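Local coordinates for protein cleavage and polyadenylation specificity factor 100 KD subunit (Methanosarcina mazei, PDB 2XR1) that probably terminates transcription as a zinc-dependent ribonuclease, cleaving nascent RNA at the exit channel of RNA polymerase and degrading the released transcript from its 5' end, at residues Glu31-Pro35 with Gln36-Tyr40; Gln280-Tyr283 with Ile284-Ala288; Thr455-His458 with Ala459-Glu463; Ala494-Lys497 with Ile498-Pro502; Ala630-Asn633 with Leu634-Val637. All coordinates share one frame; numbering follows the deposited sequence.

Interaction 1 (Glu31-Pro35 with Gln36-Tyr40)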
# COMPACT_ATOMS: atom_id res chain seq x y z
N GLU B 31 32.47 -13.74 10.42
CA GLU B 31 31.63 -13.25 9.32
C GLU B 31 30.16 -13.48 9.62
O GLU B 31 29.80 -14.47 10.16
CB GLU B 31 31.90 -14.06 8.05
CG GLU B 31 33.13 -13.64 7.27
CD GLU B 31 32.98 -12.28 6.53
OE1 GLU B 31 31.83 -11.81 6.31
OE2 GLU B 31 34.01 -11.67 6.19
N PHE B 32 29.32 -12.54 9.23
CA PHE B 32 27.90 -12.73 9.18
C PHE B 32 27.57 -13.46 7.89
O PHE B 32 27.80 -12.93 6.82
CB PHE B 32 27.20 -11.39 9.14
CG PHE B 32 27.36 -10.56 10.39
CD1 PHE B 32 26.93 -11.04 11.63
CD2 PHE B 32 27.86 -9.27 10.31
CE1 PHE B 32 27.05 -10.26 12.77
CE2 PHE B 32 27.98 -8.50 11.43
CZ PHE B 32 27.57 -9.00 12.67
N GLU B 33 27.05 -14.69 7.97
CA GLU B 33 26.65 -15.42 6.77
C GLU B 33 25.18 -15.74 6.87
O GLU B 33 24.77 -16.58 7.67
CB GLU B 33 27.49 -16.67 6.54
CG GLU B 33 28.96 -16.35 6.33
CD GLU B 33 29.86 -17.58 6.14
OE1 GLU B 33 29.33 -18.73 6.08
OE2 GLU B 33 31.11 -17.39 6.05
N GLY B 34 24.39 -15.04 6.08
CA GLY B 34 22.95 -15.07 6.25
C GLY B 34 22.62 -14.67 7.68
O GLY B 34 23.28 -13.79 8.27
N PRO B 35 21.61 -15.35 8.27
CA PRO B 35 21.19 -15.04 9.62
C PRO B 35 22.28 -15.20 10.68
O PRO B 35 22.16 -14.57 11.71
CB PRO B 35 20.07 -16.02 9.85
CG PRO B 35 19.57 -16.29 8.53
CD PRO B 35 20.76 -16.39 7.69
N GLN B 36 23.32 -16.00 10.43
CA GLN B 36 24.26 -16.43 11.46
C GLN B 36 25.54 -15.60 11.56
O GLN B 36 26.05 -15.10 10.57
CB GLN B 36 24.72 -17.87 11.19
CG GLN B 36 23.64 -18.91 11.17
CD GLN B 36 24.20 -20.30 11.07
OE1 GLN B 36 24.04 -21.10 11.97
NE2 GLN B 36 24.87 -20.59 9.97
N LEU B 37 26.08 -15.54 12.76
CA LEU B 37 27.46 -15.11 12.96
C LEU B 37 28.26 -16.36 12.88
O LEU B 37 27.92 -17.33 13.55
CB LEU B 37 27.62 -14.50 14.34
CG LEU B 37 29.03 -14.05 14.67
CD1 LEU B 37 29.59 -13.16 13.56
CD2 LEU B 37 29.04 -13.34 16.04
N VAL B 38 29.30 -16.38 12.06
CA VAL B 38 30.06 -17.59 11.83
C VAL B 38 31.51 -17.38 12.21
O VAL B 38 32.12 -16.44 11.72
CB VAL B 38 29.99 -18.00 10.38
CG1 VAL B 38 31.04 -19.04 10.09
CG2 VAL B 38 28.63 -18.57 10.09
N LEU B 39 32.04 -18.25 13.07
CA LEU B 39 33.46 -18.28 13.46
C LEU B 39 34.21 -19.30 12.63
O LEU B 39 33.88 -20.47 12.66
CB LEU B 39 33.65 -18.68 14.94
CG LEU B 39 32.71 -18.06 15.95
CD1 LEU B 39 33.12 -18.45 17.36
CD2 LEU B 39 32.70 -16.57 15.76
N TYR B 40 35.24 -18.87 11.94
CA TYR B 40 36.14 -19.79 11.28
C TYR B 40 37.29 -20.21 12.20
O TYR B 40 37.77 -19.41 12.98
CB TYR B 40 36.66 -19.16 9.99
CG TYR B 40 35.58 -19.15 8.93
CD1 TYR B 40 35.28 -20.31 8.21
CD2 TYR B 40 34.82 -18.01 8.68
CE1 TYR B 40 34.29 -20.33 7.26
CE2 TYR B 40 33.81 -18.01 7.74
CZ TYR B 40 33.54 -19.17 7.02
OH TYR B 40 32.53 -19.17 6.06
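Phe32 and Leu37 face each other as a non-hydrogen-bonded antiparallel pair, their side chains crossing at a slant on one face of a tight hairpin. Leu37 swings CG anti to its own nitrogen (chi1 179°), which carries the CD1 methyl over to Phe32 CD1 at 3.9 Å, oblique to the ring. The same methyl lies 3.6 Å from Glu31 O. Helix 7-18 supplies Val9, Leu10 and Leu13 against the phenyl ring, and His174 stacks on it.

The hydrogen-bonded pairs Glu31-Val38 and Glu33-Gln36 flank this pair, with bonds such as Val38 N to Glu31 O at 2.7 Å and Glu33 N to Gln36 O at 2.8 Å. A type II' beta turn from Glu33 to Gln36 closes the loop; Gly34 takes the positive phi of its second position and Pro35 follows it. The hairpin belongs to the first KH domain, whose order of helix, two strands, two helices and strand is that of a type II KH fold. Strand 36-41 is the central strand, parallel to strand 65-69 on its other side.

On the opposite face, Glu33 and Tyr40 approach from opposing directions. The carboxylate is modelled at the edge of the Tyr40 ring, its plane turned 48° from it, but too close to the hydroxyl for the detail to be relied on. Val38 CG1 lies over one face of that ring near its rim, 3.8 Å above the plane, while Val38 CG2 reaches Glu33 OE1 at 4.1 Å. Arg68, from strand 65-69, forms a salt bridge with Glu33 OE1.

Interaction 2 (Gln280-Tyr283 with Ile284-Ala288)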
# COMPACT_ATOMS: atom_id res chain seq x y z
N GLN B 280 8.68 -26.95 -8.54
CA GLN B 280 8.92 -25.88 -9.48
C GLN B 280 9.42 -26.42 -10.82
O GLN B 280 8.86 -26.08 -11.88
CB GLN B 280 9.90 -24.87 -8.90
CG GLN B 280 9.29 -23.94 -7.84
CD GLN B 280 10.29 -22.97 -7.23
OE1 GLN B 280 11.45 -22.99 -7.57
NE2 GLN B 280 9.83 -22.12 -6.32
N LEU B 281 10.44 -27.26 -10.80
CA LEU B 281 10.97 -27.80 -12.06
C LEU B 281 9.89 -28.54 -12.78
O LEU B 281 9.83 -28.51 -13.99
CB LEU B 281 12.15 -28.77 -11.84
CG LEU B 281 13.44 -28.14 -11.32
CD1 LEU B 281 14.49 -29.17 -10.94
CD2 LEU B 281 14.00 -27.18 -12.36
N ASP B 282 9.03 -29.21 -12.04
CA ASP B 282 7.93 -29.94 -12.64
C ASP B 282 6.87 -29.01 -13.19
O ASP B 282 6.25 -29.31 -14.19
CB ASP B 282 7.30 -30.86 -11.62
CG ASP B 282 6.21 -31.73 -12.22
OD1 ASP B 282 6.50 -32.45 -13.19
OD2 ASP B 282 5.06 -31.67 -11.72
N TYR B 283 6.62 -27.91 -12.53
CA TYR B 283 5.62 -26.97 -12.98
C TYR B 283 5.95 -26.53 -14.37
O TYR B 283 5.13 -26.70 -15.28
CB TYR B 283 5.53 -25.79 -12.05
CG TYR B 283 4.63 -24.65 -12.49
CD1 TYR B 283 3.31 -24.87 -12.88
CD2 TYR B 283 5.08 -23.32 -12.46
CE1 TYR B 283 2.47 -23.81 -13.23
CE2 TYR B 283 4.25 -22.26 -12.81
CZ TYR B 283 2.95 -22.50 -13.19
OH TYR B 283 2.16 -21.42 -13.54
N ILE B 284 7.16 -26.01 -14.56
CA ILE B 284 7.54 -25.45 -15.86
C ILE B 284 7.77 -26.51 -16.93
O ILE B 284 7.69 -26.19 -18.13
CB ILE B 284 8.75 -24.52 -15.76
CG1 ILE B 284 10.04 -25.29 -15.46
CG2 ILE B 284 8.49 -23.43 -14.73
CD1 ILE B 284 11.24 -24.39 -15.16
N ASP B 285 8.07 -27.74 -16.52
CA ASP B 285 8.25 -28.83 -17.47
C ASP B 285 6.91 -29.25 -18.04
O ASP B 285 6.71 -29.30 -19.25
CB ASP B 285 8.92 -30.01 -16.79
CG ASP B 285 9.24 -31.15 -17.75
OD1 ASP B 285 10.07 -30.96 -18.69
OD2 ASP B 285 8.67 -32.26 -17.56
N VAL B 286 5.96 -29.54 -17.15
CA VAL B 286 4.59 -29.85 -17.57
C VAL B 286 3.98 -28.70 -18.38
O VAL B 286 3.35 -28.95 -19.39
CB VAL B 286 3.68 -30.14 -16.37
CG1 VAL B 286 2.20 -30.17 -16.78
CG2 VAL B 286 4.10 -31.44 -15.71
N ALA B 287 4.21 -27.47 -17.95
CA ALA B 287 3.67 -26.31 -18.67
C ALA B 287 4.12 -26.27 -20.14
O ALA B 287 3.37 -25.84 -21.01
CB ALA B 287 4.04 -25.01 -17.95
N ALA B 288 5.33 -26.74 -20.40
CA ALA B 288 5.87 -26.80 -21.76
C ALA B 288 5.18 -27.86 -22.61
O ALA B 288 4.92 -27.64 -23.79
CB ALA B 288 7.38 -27.07 -21.73
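From Gln280 to Ile284, Leu281 to Asp285, Asp282 to Val286 and Tyr283 to Ala287, four successive carbonyls accept amide N-H groups one turn on, the regular bonding of an alpha helix. Ile284 N meets Gln280 O at 3.2 Å in a nearly straight bond, whereas Asp285 N comes to Leu281 O at a bent angle of 139°.

The side chains cross one another rather than lie alongside. Asp282 and Val286 meet at a slant, OD1 lying 3.6 Å from Val286 CG2, the methyl that sits beside its own backbone nitrogen. Ile284 places CG1 between its nitrogen and carbonyl carbon (chi1 70°), which lays that methylene on Leu281 O at 3.5 Å. Tyr283 and Ile284 cross at about a right angle, with Tyr283 CD2 4.1 Å from Ile284 CG2. The carboxylates of Asp282 and Asp285 share one side of the helix without touching; a salt bridge from Lys289 to Asp285 would ease any repulsion between them.

In the metallo-beta-lactamase region, Gln280 NE2 bonds Gln251, next to the zinc ligand His250. Tyr296 packs on Tyr283 and Ile284, and helix 299-306 brings Val301 against Gln280 and Leu281 of helix 270-290.

Interaction 3 (Thr455-His458 with Ala459-Glu463)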
# COMPACT_ATOMS: atom_id res chain seq x y z
N THR B 455 7.48 -38.51 -1.98
CA THR B 455 7.39 -39.38 -0.83
C THR B 455 8.77 -39.74 -0.37
O THR B 455 9.02 -39.76 0.81
CB THR B 455 6.59 -40.66 -1.17
OG1 THR B 455 5.26 -40.29 -1.62
CG2 THR B 455 6.49 -41.55 0.04
N ALA B 456 9.66 -40.05 -1.30
CA ALA B 456 11.07 -40.27 -0.97
C ALA B 456 11.60 -39.17 -0.05
O ALA B 456 12.21 -39.45 0.96
CB ALA B 456 11.91 -40.36 -2.25
N ILE B 457 11.30 -37.92 -0.37
CA ILE B 457 11.80 -36.79 0.41
C ILE B 457 11.38 -36.86 1.87
O ILE B 457 12.14 -36.44 2.72
CB ILE B 457 11.38 -35.44 -0.21
CG1 ILE B 457 12.16 -35.25 -1.52
CG2 ILE B 457 11.68 -34.31 0.74
CD1 ILE B 457 11.44 -34.56 -2.60
N HIS B 458 10.18 -37.38 2.15
CA HIS B 458 9.71 -37.55 3.55
C HIS B 458 10.75 -38.38 4.33
O HIS B 458 11.16 -38.04 5.45
CB HIS B 458 8.33 -38.23 3.63
CG HIS B 458 7.19 -37.37 3.16
ND1 HIS B 458 7.16 -36.79 1.91
CD2 HIS B 458 6.04 -37.00 3.77
CE1 HIS B 458 6.05 -36.08 1.78
NE2 HIS B 458 5.34 -36.20 2.89
N ALA B 459 11.23 -39.44 3.70
CA ALA B 459 12.17 -40.33 4.34
C ALA B 459 13.45 -39.62 4.78
O ALA B 459 14.14 -40.07 5.68
CB ALA B 459 12.49 -41.50 3.42
N THR B 460 13.78 -38.51 4.13
CA THR B 460 14.99 -37.77 4.40
C THR B 460 14.80 -36.76 5.51
O THR B 460 15.78 -36.19 6.01
CB THR B 460 15.42 -36.99 3.15
OG1 THR B 460 16.14 -37.86 2.27
CG2 THR B 460 16.29 -35.80 3.50
N HIS B 461 13.54 -36.51 5.88
CA HIS B 461 13.23 -35.58 6.93
C HIS B 461 12.35 -36.22 8.00
O HIS B 461 11.23 -35.79 8.23
CB HIS B 461 12.60 -34.36 6.35
CG HIS B 461 13.48 -33.66 5.37
ND1 HIS B 461 14.47 -32.77 5.75
CD2 HIS B 461 13.51 -33.68 4.02
CE1 HIS B 461 15.06 -32.29 4.68
NE2 HIS B 461 14.50 -32.82 3.61
N PRO B 462 12.89 -37.22 8.69
CA PRO B 462 12.14 -37.87 9.77
C PRO B 462 11.67 -36.93 10.89
O PRO B 462 10.57 -37.13 11.40
CB PRO B 462 13.14 -38.91 10.29
CG PRO B 462 14.49 -38.45 9.82
CD PRO B 462 14.25 -37.76 8.55
N GLU B 463 12.49 -35.96 11.28
CA GLU B 463 12.17 -34.95 12.33
C GLU B 463 10.95 -34.09 12.01
O GLU B 463 10.43 -33.43 12.88
CB GLU B 463 13.34 -33.97 12.52
CG GLU B 463 14.23 -34.19 13.73
CD GLU B 463 15.21 -35.26 13.51
OE1 GLU B 463 14.74 -36.30 12.97
OE2 GLU B 463 16.41 -35.09 13.89
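Ile457 and His461 lie side by side and point the same way, forming the close-packed half of this helical turn. Ile457 turns CG2 anti to its nitrogen, and the methyl meets His461 CD2 at 3.8 Å. Ile457 O lies near the imidazole plane at the ring edge, 3.3 Å from the same CD2, while Thr460 CG2 lies over one face of the ring, toward its rim. The far end of the imidazole is fixed from outside, since His461 NE2 bonds Asp274 OD2.

The backbone bonds at this end mostly span three residues. Thr460 N reaches Ile457 O at 3.0 Å and His461 N reaches His458 O at 2.9 Å; the bond from Ala459 N to Ala456 O is weak. Ile457 O also takes a weak second donor, His461 N at 3.5 Å.

The loose side is the far end: Pro462 barely brushes the preceding turn, and the exposed Glu463 does not touch it. Ala459 and Thr460 are partly open to solvent, in contrast to the buried Thr455-His458.

His458 ND1 is bonded back to Ala454 O, and its side chain stands about 12 Å from a bound zinc ion. Helix 451-460 of the beta-CASP region packs Ile457 on Leu275 and Leu278 of helix 270-290, while helix 423-436 abuts Thr455 and His458.

Interaction 4 (Ala494-Lys497 with Ile498-Pro502)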
# COMPACT_ATOMS: atom_id res chain seq x y z
N ALA B 494 5.03 -46.40 -19.52
CA ALA B 494 4.44 -47.18 -18.42
C ALA B 494 2.96 -46.84 -18.20
O ALA B 494 2.15 -47.73 -17.92
CB ALA B 494 5.24 -46.95 -17.12
N ARG B 495 2.64 -45.55 -18.30
CA ARG B 495 1.26 -45.06 -18.22
C ARG B 495 0.32 -45.81 -19.18
O ARG B 495 -0.76 -46.25 -18.78
CB ARG B 495 1.21 -43.56 -18.54
CG ARG B 495 -0.11 -42.91 -18.24
CD ARG B 495 -0.01 -41.39 -18.15
NE ARG B 495 1.04 -40.96 -17.23
CZ ARG B 495 2.15 -40.30 -17.57
NH1 ARG B 495 2.39 -39.96 -18.82
NH2 ARG B 495 3.03 -39.97 -16.62
N GLN B 496 0.74 -45.94 -20.43
CA GLN B 496 -0.10 -46.58 -21.44
C GLN B 496 -0.42 -48.03 -21.11
O GLN B 496 -1.50 -48.50 -21.45
CB GLN B 496 0.54 -46.48 -22.82
CG GLN B 496 0.65 -45.05 -23.35
CD GLN B 496 -0.70 -44.42 -23.69
OE1 GLN B 496 -1.41 -44.90 -24.57
NE2 GLN B 496 -1.04 -43.33 -23.03
N LYS B 497 0.49 -48.73 -20.44
CA LYS B 497 0.27 -50.13 -20.07
C LYS B 497 -0.83 -50.30 -19.04
O LYS B 497 -1.52 -51.33 -19.06
CB LYS B 497 1.56 -50.79 -19.54
CG LYS B 497 1.38 -52.25 -19.06
CD LYS B 497 2.71 -52.94 -18.75
CE LYS B 497 2.49 -54.34 -18.16
NZ LYS B 497 1.56 -55.21 -18.95
N ILE B 498 -0.98 -49.32 -18.15
CA ILE B 498 -2.10 -49.31 -17.21
C ILE B 498 -3.37 -49.08 -17.99
O ILE B 498 -4.38 -49.74 -17.74
CB ILE B 498 -1.97 -48.20 -16.12
CG1 ILE B 498 -0.82 -48.50 -15.18
CG2 ILE B 498 -3.26 -48.08 -15.27
CD1 ILE B 498 -0.28 -47.27 -14.52
N ILE B 499 -3.30 -48.14 -18.93
CA ILE B 499 -4.43 -47.76 -19.77
C ILE B 499 -4.88 -48.88 -20.76
O ILE B 499 -6.05 -49.25 -20.80
CB ILE B 499 -4.12 -46.45 -20.56
CG1 ILE B 499 -4.06 -45.25 -19.60
CG2 ILE B 499 -5.15 -46.19 -21.65
CD1 ILE B 499 -3.70 -43.92 -20.26
N GLN B 500 -3.94 -49.40 -21.54
CA GLN B 500 -4.27 -50.41 -22.57
C GLN B 500 -4.76 -51.74 -21.99
O GLN B 500 -5.58 -52.43 -22.60
CB GLN B 500 -3.08 -50.63 -23.51
CG GLN B 500 -3.24 -50.00 -24.90
CD GLN B 500 -3.03 -48.49 -24.91
OE1 GLN B 500 -3.67 -47.75 -24.15
NE2 GLN B 500 -2.15 -48.03 -25.80
N ASN B 501 -4.27 -52.11 -20.81
CA ASN B 501 -4.76 -53.28 -20.09
C ASN B 501 -5.57 -52.87 -18.86
O ASN B 501 -5.18 -53.19 -17.74
CB ASN B 501 -3.57 -54.17 -19.65
CG ASN B 501 -2.71 -54.65 -20.80
OD1 ASN B 501 -3.21 -55.06 -21.87
ND2 ASN B 501 -1.40 -54.64 -20.58
N PRO B 502 -6.71 -52.18 -19.04
CA PRO B 502 -7.39 -51.87 -17.75
C PRO B 502 -7.67 -53.13 -16.94
O PRO B 502 -7.94 -54.22 -17.48
CB PRO B 502 -8.70 -51.18 -18.16
CG PRO B 502 -8.56 -50.88 -19.64
CD PRO B 502 -7.57 -51.89 -20.20
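Gln496 and Gln500, one helical turn apart, turn their amides toward each other at a steep 79° between planes. Both chains are folded back at chi2 (-69° in Gln496, 76° in Gln500), and this brings Gln500 NE2 to Gln496 OE1 in a weak hydrogen bond of 3.4 Å. The other end of the Gln496 amide, NE2, rests 3.9 Å from Ile499 CD1. Beneath them runs the straight backbone bond from Gln500 N to Gln496 O, 2.6 Å.

Helix 492-500 forms the crossover of a beta-alpha-beta unit in the beta-CASP region, leaving edge strand 486-489 and leading to strand 506-509, with strand 445-448 lying between the two in the parallel sheet. Its buried side carries Arg495, whose salt bridge to Asp448 reaches that middle strand, and Ile498, which packs on Tyr522 of helix 518-526.

Lys497 is extended as far as CE and bends only at chi4. Its NZ comes within 3.4 Å of Asn501 ND2, but both are donors and no bond forms. Asn501, the first residue to leave helical torsions, still donates a weak bond of 3.4 Å from its N to Lys497 O.

Interaction 5 (Ala630-Asn633 with Leu634-Val637)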
# COMPACT_ATOMS: atom_id res chain seq x y z
N ALA B 630 -11.72 -9.87 7.10
CA ALA B 630 -11.13 -10.49 5.91
C ALA B 630 -10.31 -9.50 5.12
O ALA B 630 -10.74 -8.36 4.90
CB ALA B 630 -12.18 -11.08 5.04
N LEU B 631 -9.13 -9.93 4.69
CA LEU B 631 -8.26 -9.06 3.90
C LEU B 631 -8.76 -8.97 2.44
O LEU B 631 -9.54 -9.81 1.99
CB LEU B 631 -6.82 -9.54 3.94
CG LEU B 631 -6.11 -9.56 5.30
CD1 LEU B 631 -4.70 -10.12 5.17
CD2 LEU B 631 -6.07 -8.15 5.87
N THR B 632 -8.36 -7.91 1.75
CA THR B 632 -8.68 -7.69 0.35
C THR B 632 -7.39 -7.52 -0.40
O THR B 632 -6.49 -6.86 0.09
CB THR B 632 -9.61 -6.46 0.16
OG1 THR B 632 -10.92 -6.76 0.64
CG2 THR B 632 -9.73 -6.02 -1.28
N ASN B 633 -7.26 -8.10 -1.59
CA ASN B 633 -6.04 -7.87 -2.38
C ASN B 633 -5.85 -6.37 -2.59
O ASN B 633 -6.77 -5.70 -2.96
CB ASN B 633 -6.10 -8.58 -3.73
CG ASN B 633 -6.01 -10.07 -3.59
OD1 ASN B 633 -5.52 -10.56 -2.58
ND2 ASN B 633 -6.47 -10.80 -4.58
N LEU B 634 -4.65 -5.89 -2.31
CA LEU B 634 -4.20 -4.51 -2.51
C LEU B 634 -4.55 -3.53 -1.43
O LEU B 634 -4.24 -2.37 -1.58
CB LEU B 634 -4.57 -3.93 -3.90
CG LEU B 634 -3.95 -4.64 -5.11
CD1 LEU B 634 -4.50 -4.04 -6.35
CD2 LEU B 634 -2.42 -4.57 -5.08
N GLU B 635 -5.15 -3.98 -0.34
CA GLU B 635 -5.32 -3.19 0.88
C GLU B 635 -4.14 -3.38 1.81
O GLU B 635 -3.46 -4.39 1.75
CB GLU B 635 -6.62 -3.59 1.59
CG GLU B 635 -7.87 -3.35 0.71
CD GLU B 635 -9.19 -2.99 1.48
OE1 GLU B 635 -9.46 -3.63 2.51
OE2 GLU B 635 -9.95 -2.08 1.02
N THR B 636 -3.85 -2.38 2.62
CA THR B 636 -2.78 -2.45 3.60
C THR B 636 -3.41 -2.13 4.95
O THR B 636 -4.07 -1.15 5.13
CB THR B 636 -1.61 -1.44 3.35
OG1 THR B 636 -1.08 -1.65 2.05
CG2 THR B 636 -0.43 -1.65 4.34
N VAL B 637 -3.16 -2.98 5.91
CA VAL B 637 -3.66 -2.81 7.24
C VAL B 637 -2.51 -2.47 8.21
O VAL B 637 -1.42 -3.05 8.16
CB VAL B 637 -4.28 -4.12 7.65
CG1 VAL B 637 -4.33 -4.21 9.13
CG2 VAL B 637 -5.64 -4.25 7.03
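Glu635 folds its methylenes over Thr632, CG lying 3.6 Å from Thr632 CB, while the side chains slant across each other. With CG beside its own nitrogen (chi1 -61°) and a bend at chi2, Glu635 lays CD 3.7 Å from Thr632 CB. The two residues are the ends of a type II beta turn, closed by Glu635 N to Thr632 O at 3.2 Å. Asn633 and Leu634 form its corner; Leu634 takes the positive phi (84°) of the third position.

Asn633 turns its amide away from the turn, to Glu194 through ND2 and weakly to the Cys192 amide through OD1. Beyond the turn, where the two arms run on, Leu631 CD2 meets Val637 CG2 at 4.1 Å, the side chains crossing at about a right angle.

The turn carries the chain from strand 627-630, at the edge of one sheet of the metallo-beta-lactamase fold, to strand 636-638, the outermost of the other within the subunit, where Thr636 bonds through its backbone to the second subunit. Glu635 OE2 accepts from Arg638 N of that subunit, whose Arg638 and Arg185 side chains bond Asn633 O and Leu634 O. With Thr632 OG1 held by Lys193, the turn's polar groups serve both its own subunit and the homodimer interface.

The five contacts follow one another along the chain and none touches another. Interaction 1 belongs to the N-terminal KH domain, and its centre lies about 54 Å from that of interaction 4, on the opposite side of the chain's centre. Interaction 2 lies in the metallo-beta-lactamase region, whose C-terminal part, resumed after the beta-CASP insertion, holds interaction 5. Interactions 3 and 4 share the beta-CASP region, their centres about 30 Å apart. Helix 270-290, which carries interaction 2, also packs against the helix of interaction 3, joining the two regions, with side chains about 12 to 14 Å from a bound zinc ion. Interaction 5 reaches the second subunit, so the set runs from probable RNA-binding domain through nuclease to dimer interface.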